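PDB 5OWU: importin subunit beta-1 from Saccharomyces cerevisiae, which carries proteins into the nucleus by pairing with importin alpha, the adaptor that recognises the classical nuclear localization signal of the cargo. Local coordinates for residues G352-Q356 against M391-S395; L332-Q336 against N346-S350. All blocks are in the same frame, centred on the assembly; numbering follows the deposited sequence.

Interaction 1 of 2, residues G352-Q356 against M391-S395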
ATOM      1  N   GLY A 352     -11.103  -8.752  16.241  1.00 32.73           N
ATOM      2  CA  GLY A 352     -10.788  -9.896  15.397  1.00 29.03           C
ATOM      3  C   GLY A 352      -9.435  -9.770  14.716  1.00 24.84           C
ATOM      4  O   GLY A 352      -8.631 -10.712  14.710  1.00 26.25           O
ATOM      5  N   ALA A 353      -9.161  -8.604  14.127  1.00 29.71           N
ATOM      6  CA  ALA A 353      -7.858  -8.411  13.495  1.00 33.76           C
ATOM      7  C   ALA A 353      -6.734  -8.560  14.516  1.00 27.30           C
ATOM      8  O   ALA A 353      -5.686  -9.166  14.234  1.00 34.94           O
ATOM      9  CB  ALA A 353      -7.803  -7.038  12.817  1.00 28.03           C
ATOM     10  N   CYS A 354      -6.934  -8.007  15.711  1.00 29.52           N
ATOM     11  CA  CYS A 354      -5.927  -8.121  16.756  1.00 29.63           C
ATOM     12  C   CYS A 354      -5.700  -9.580  17.126  1.00 27.21           C
ATOM     13  O   CYS A 354      -4.557 -10.039  17.231  1.00 30.31           O
ATOM     14  CB  CYS A 354      -6.356  -7.311  17.976  1.00 35.56           C
ATOM     15  SG  CYS A 354      -5.092  -7.220  19.241  1.00 35.32           S
ATOM     16  N   LEU A 355      -6.785 -10.331  17.313  1.00 30.93           N
ATOM     17  CA  LEU A 355      -6.668 -11.749  17.625  1.00 27.68           C
ATOM     18  C   LEU A 355      -5.845 -12.477  16.569  1.00 31.50           C
ATOM     19  O   LEU A 355      -5.007 -13.329  16.901  1.00 26.48           O
ATOM     20  CB  LEU A 355      -8.062 -12.365  17.747  1.00 28.92           C
ATOM     21  CG  LEU A 355      -8.143 -13.837  18.133  1.00 35.09           C
ATOM     22  CD1 LEU A 355      -7.481 -14.082  19.493  1.00 39.08           C
ATOM     23  CD2 LEU A 355      -9.606 -14.275  18.149  1.00 42.15           C
ATOM     24  N   GLN A 356      -6.057 -12.148  15.291  1.00 27.74           N
ATOM     25  CA  GLN A 356      -5.265 -12.799  14.249  1.00 26.22           C
ATOM     26  C   GLN A 356      -3.791 -12.429  14.361  1.00 27.38           C
ATOM     27  O   GLN A 356      -2.913 -13.275  14.127  1.00 26.08           O
ATOM     28  CB  GLN A 356      -5.820 -12.443  12.873  1.00 33.24           C
ATOM     29  CG  GLN A 356      -7.258 -12.899  12.703  1.00 34.87           C
ATOM     30  CD  GLN A 356      -7.852 -12.497  11.368  1.00 49.49           C
ATOM     31  OE1 GLN A 356      -7.135 -12.335  10.380  1.00 45.92           O
ATOM     32  NE2 GLN A 356      -9.174 -12.333  11.334  1.00 46.80           N
ATOM     33  N   MET A 391     -15.840 -16.646  14.512  1.00 21.98           N
ATOM     34  CA  MET A 391     -14.853 -15.605  14.241  1.00 18.62           C
ATOM     35  C   MET A 391     -13.529 -15.917  14.930  1.00 20.04           C
ATOM     36  O   MET A 391     -12.454 -15.799  14.326  1.00 25.46           O
ATOM     37  CB  MET A 391     -15.384 -14.239  14.692  1.00 29.37           C
ATOM     38  CG  MET A 391     -14.414 -13.080  14.432  1.00 28.81           C
ATOM     39  SD  MET A 391     -14.038 -12.850  12.672  1.00 36.80           S
ATOM     40  CE  MET A 391     -12.597 -11.803  12.809  1.00 50.09           C
ATOM     41  N   ALA A 392     -13.587 -16.317  16.204  1.00 26.92           N
ATOM     42  CA  ALA A 392     -12.369 -16.628  16.944  1.00 27.77           C
ATOM     43  C   ALA A 392     -11.671 -17.853  16.358  1.00 30.23           C
ATOM     44  O   ALA A 392     -10.443 -17.850  16.134  1.00 30.60           O
ATOM     45  CB  ALA A 392     -12.709 -16.841  18.425  1.00 30.49           C
ATOM     46  N   PHE A 393     -12.444 -18.904  16.066  1.00 26.72           N
ATOM     47  CA  PHE A 393     -11.829 -20.110  15.530  1.00 21.14           C
ATOM     48  C   PHE A 393     -11.127 -19.813  14.214  1.00 23.84           C
ATOM     49  O   PHE A 393      -9.962 -20.177  14.022  1.00 27.61           O
ATOM     50  CB  PHE A 393     -12.866 -21.213  15.342  1.00 28.25           C
ATOM     51  CG  PHE A 393     -12.250 -22.552  15.080  1.00 29.63           C
ATOM     52  CD1 PHE A 393     -11.932 -22.938  13.797  1.00 25.17           C
ATOM     53  CD2 PHE A 393     -11.963 -23.411  16.124  1.00 25.84           C
ATOM     54  CE1 PHE A 393     -11.352 -24.171  13.553  1.00 24.86           C
ATOM     55  CE2 PHE A 393     -11.382 -24.634  15.891  1.00 27.46           C
ATOM     56  CZ  PHE A 393     -11.076 -25.017  14.605  1.00 31.36           C
ATOM     57  N   GLY A 394     -11.817 -19.135  13.298  1.00 24.92           N
ATOM     58  CA  GLY A 394     -11.189 -18.776  12.043  1.00 29.97           C
ATOM     59  C   GLY A 394      -9.981 -17.885  12.245  1.00 25.88           C
ATOM     60  O   GLY A 394      -9.000 -17.984  11.503  1.00 22.69           O
ATOM     61  N   SER A 395     -10.023 -17.029  13.266  1.00 25.89           N
ATOM     62  CA  SER A 395      -8.924 -16.109  13.534  1.00 28.47           C
ATOM     63  C   SER A 395      -7.678 -16.787  14.091  1.00 31.30           C
ATOM     64  O   SER A 395      -6.627 -16.136  14.126  1.00 32.51           O
ATOM     65  CB  SER A 395      -9.369 -15.016  14.506  1.00 27.71           C
ATOM     66  OG  SER A 395     -10.252 -14.106  13.879  1.00 27.17           O
TER
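Gln-356 lays its side chain against Ser-395, and the pair carries the one cross-segment hydrogen bond of this contact between the second helices of HEAT repeats 8 and 9. The CG of Gln-356 lies 3.5 Å from CB of Ser-395, while its amide NE2 donates a hydrogen bond to OG of Ser-395 (3.3 Å, N-H...O angle 143°). That bond is long and bent, with the hydroxyl tilted out of the amide plane. Ser-395 OG in turn donates to O of Met-391 one helical turn back (2.8 Å), arriving above the carbonyl plane; Ser-395 N reaches the same oxygen from the opposite face, so two donors grip it. Across the amide end of Gln-356, at about a right angle, runs Met-391. Met-391 CG is anti to the backbone N (chi1 -179°), and the bend at chi2 brings CE of Met-391 to 3.7 Å from CA of Gly-352; a CB at that glycine would collide with the methyl. Leu-355 adds a second apolar patch, its CD2 meeting CB of Ser-395 at 3.7 Å and CB of Ala-392 at 4.0 Å. Cutting Gln-356 back to an alanine here is likely to leave Ser-395 OG without its amide donor and to open a gap beside the Met-391 methyl. The two helical segments run roughly parallel, their axes 9.3 Å apart at an angle of 32°. On one flank Trp-433 of helix 425-442 touches Gln-356, Met-391 and Ser-395; on another, Leu-330 of helix 317-332 packs on both Leu-355 and Ala-392.

Interaction 2 of 2, residues L332-Q336 against N346-S350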
ATOM      1  N   LEU A 332     -14.682  -8.799  23.368  1.00 29.57           N
ATOM      2  CA  LEU A 332     -15.048  -7.719  22.463  1.00 36.16           C
ATOM      3  C   LEU A 332     -15.684  -8.236  21.185  1.00 44.78           C
ATOM      4  O   LEU A 332     -16.389  -7.479  20.508  1.00 32.67           O
ATOM      5  CB  LEU A 332     -13.825  -6.869  22.117  1.00 34.60           C
ATOM      6  CG  LEU A 332     -13.225  -6.043  23.255  1.00 33.71           C
ATOM      7  CD1 LEU A 332     -11.943  -5.360  22.785  1.00 33.35           C
ATOM      8  CD2 LEU A 332     -14.225  -5.014  23.777  1.00 35.60           C
ATOM      9  N   LEU A 333     -15.459  -9.504  20.835  1.00 32.00           N
ATOM     10  CA  LEU A 333     -16.061 -10.025  19.608  1.00 31.11           C
ATOM     11  C   LEU A 333     -17.589 -10.008  19.619  1.00 40.46           C
ATOM     12  O   LEU A 333     -18.199 -10.061  18.541  1.00 33.93           O
ATOM     13  CB  LEU A 333     -15.578 -11.454  19.344  1.00 26.91           C
ATOM     14  CG  LEU A 333     -14.079 -11.614  19.086  1.00 30.09           C
ATOM     15  CD1 LEU A 333     -13.736 -13.077  18.896  1.00 30.49           C
ATOM     16  CD2 LEU A 333     -13.649 -10.802  17.869  1.00 28.51           C
ATOM     17  N   THR A 334     -18.233  -9.941  20.788  1.00 37.03           N
ATOM     18  CA  THR A 334     -19.691  -9.984  20.853  1.00 39.22           C
ATOM     19  C   THR A 334     -20.330  -8.602  20.763  1.00 41.68           C
ATOM     20  O   THR A 334     -21.512  -8.453  21.095  1.00 35.81           O
ATOM     21  CB  THR A 334     -20.158 -10.678  22.135  1.00 36.61           C
ATOM     22  OG1 THR A 334     -19.668  -9.964  23.277  1.00 33.89           O
ATOM     23  CG2 THR A 334     -19.671 -12.114  22.168  1.00 35.81           C
ATOM     24  N   ARG A 335     -19.586  -7.595  20.318  1.00 39.53           N
ATOM     25  CA  ARG A 335     -20.118  -6.252  20.127  1.00 43.28           C
ATOM     26  C   ARG A 335     -20.309  -5.937  18.643  1.00 42.36           C
ATOM     27  O   ARG A 335     -20.017  -4.833  18.185  1.00 37.67           O
ATOM     28  CB  ARG A 335     -19.211  -5.220  20.793  1.00 35.69           C
ATOM     29  CG  ARG A 335     -19.035  -5.436  22.283  1.00 41.26           C
ATOM     30  CD  ARG A 335     -18.239  -4.302  22.911  1.00 44.50           C
ATOM     31  NE  ARG A 335     -17.864  -4.577  24.299  1.00 40.97           N
ATOM     32  CZ  ARG A 335     -17.278  -3.694  25.103  1.00 32.97           C
ATOM     33  NH1 ARG A 335     -16.997  -2.470  24.667  1.00 38.44           N
ATOM     34  NH2 ARG A 335     -16.965  -4.032  26.342  1.00 39.37           N
ATOM     35  N   GLN A 336     -20.808  -6.905  17.877  1.00 37.66           N
ATOM     36  CA  GLN A 336     -21.147  -6.652  16.486  1.00 43.67           C
ATOM     37  C   GLN A 336     -22.353  -5.709  16.401  1.00 44.23           C
ATOM     38  O   GLN A 336     -22.962  -5.337  17.406  1.00 50.22           O
ATOM     39  CB  GLN A 336     -21.461  -7.957  15.752  1.00 33.19           C
ATOM     40  CG  GLN A 336     -20.552  -9.143  16.090  1.00 37.57           C
ATOM     41  CD  GLN A 336     -21.104 -10.003  17.216  1.00 39.01           C
ATOM     42  OE1 GLN A 336     -21.683  -9.490  18.174  1.00 33.37           O
ATOM     43  NE2 GLN A 336     -20.926 -11.315  17.106  1.00 33.52           N
ATOM     44  N   ASN A 346     -16.222  -1.491  13.463  1.00 57.07           N
ATOM     45  CA  ASN A 346     -16.485  -1.330  14.887  1.00 50.50           C
ATOM     46  C   ASN A 346     -15.381  -2.023  15.683  1.00 49.80           C
ATOM     47  O   ASN A 346     -14.426  -2.571  15.120  1.00 41.40           O
ATOM     48  CB  ASN A 346     -17.864  -1.884  15.250  1.00 58.31           C
ATOM     49  CG  ASN A 346     -17.858  -3.383  15.413  1.00 66.11           C
ATOM     50  OD1 ASN A 346     -18.237  -3.908  16.465  1.00 58.87           O
ATOM     51  ND2 ASN A 346     -17.409  -4.086  14.381  1.00 64.78           N
ATOM     52  N   VAL A 347     -15.528  -2.007  17.014  1.00 35.14           N
ATOM     53  CA  VAL A 347     -14.517  -2.598  17.887  1.00 36.95           C
ATOM     54  C   VAL A 347     -14.439  -4.107  17.699  1.00 30.95           C
ATOM     55  O   VAL A 347     -13.376  -4.708  17.888  1.00 29.42           O
ATOM     56  CB  VAL A 347     -14.805  -2.234  19.359  1.00 35.74           C
ATOM     57  CG1 VAL A 347     -16.153  -2.787  19.802  1.00 40.66           C
ATOM     58  CG2 VAL A 347     -13.693  -2.740  20.267  1.00 39.96           C
ATOM     59  N   SER A 348     -15.551  -4.753  17.343  1.00 29.57           N
ATOM     60  CA  SER A 348     -15.517  -6.207  17.195  1.00 35.11           C
ATOM     61  C   SER A 348     -14.600  -6.615  16.046  1.00 30.97           C
ATOM     62  O   SER A 348     -13.857  -7.601  16.151  1.00 35.05           O
ATOM     63  CB  SER A 348     -16.931  -6.752  16.985  1.00 40.58           C
ATOM     64  OG  SER A 348     -17.395  -6.471  15.676  1.00 47.81           O
ATOM     65  N   MET A 349     -14.617  -5.849  14.949  1.00 39.29           N
ATOM     66  CA  MET A 349     -13.728  -6.140  13.830  1.00 34.66           C
ATOM     67  C   MET A 349     -12.272  -5.868  14.190  1.00 33.80           C
ATOM     68  O   MET A 349     -11.379  -6.641  13.815  1.00 32.16           O
ATOM     69  CB  MET A 349     -14.148  -5.320  12.609  1.00 42.41           C
ATOM     70  CG  MET A 349     -15.536  -5.695  12.081  1.00 60.99           C
ATOM     71  SD  MET A 349     -16.097  -4.646  10.725  1.00 73.83           S
ATOM     72  CE  MET A 349     -17.712  -5.345  10.394  1.00 78.58           C
ATOM     73  N   SER A 350     -12.009  -4.778  14.920  1.00 31.95           N
ATOM     74  CA  SER A 350     -10.644  -4.504  15.367  1.00 31.93           C
ATOM     75  C   SER A 350     -10.136  -5.613  16.278  1.00 25.90           C
ATOM     76  O   SER A 350      -8.966  -6.008  16.200  1.00 30.57           O
ATOM     77  CB  SER A 350     -10.586  -3.162  16.092  1.00 31.32           C
ATOM     78  OG  SER A 350     -11.129  -2.130  15.284  1.00 42.38           O
TER
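Leu-332 meets Val-347 where HEAT repeat 8 passes from its first helix, 317-332, to its second, 347-362, through the loop that joins the two helices of the hairpin. The two side chains cross at about a right angle, with CD1 of Leu-332 4.0 Å from CG2 of Val-347. The backbone O of Leu-332 also faces CB of Ser-348 at 3.6 Å, and it accepts from Arg-335 N, closing a type I beta turn over Leu-332 to Arg-335. Leu-333 follows, the residue whose CA comes nearest the second segment, 4.5 Å from CA of Ser-348. Although its CB points away, the end of the chain returns, and CD2 of Leu-333 lies 3.6 Å from the backbone O of Ser-348. Beyond Thr-334, which with Leu-333 forms the middle of the type I turn, the Arg-335 chain crosses Val-347 at a slant, its CB and CD both 4.0 Å from CG1 of Val-347; it is extended from CG to NE (chi2 -174°, chi3 -171°). Its guanidinium is thereby carried over Leu-332, whose CD2 sits over the centre of one face, 3.6 Å above the plane. NH1 is held by a salt bridge to Asp-280 and a hydrogen bond to O of Ser-277, tying this loop to the preceding repeat. Gln-336 bends at chi2 and sends NE2 to Glu-387 of helix 383-395, while its backbone O accepts from Arg-384, so the loop is gripped from the following repeat as well. Asn-346 occupies the N-cap position of helix 347-362. In the first turn of that helix, Ser-348 points its CB toward the first segment, and OG of Ser-348 lies 3.8 Å from CA of Gln-336.

Interaction 2 is completed by Ser-350, just before interaction 1 begins at Gly-352 on the same helix, 347-362, and the centres of the two contacts are about 11 Å apart. Interaction 2 is local, joining the two ends of the inter-helix loop within HEAT repeat 8, whereas interaction 1 joins that repeat to helix 383-395 of repeat 9. They meet through Leu-333, whose CD2 packs on Gly-352 N at 3.7 Å and whose CD1 packs on Ala-392 CB at 3.9 Å. Leu-333 thus links the loop within repeat 8 to the interface with repeat 9, as expected of stacked HEAT repeats.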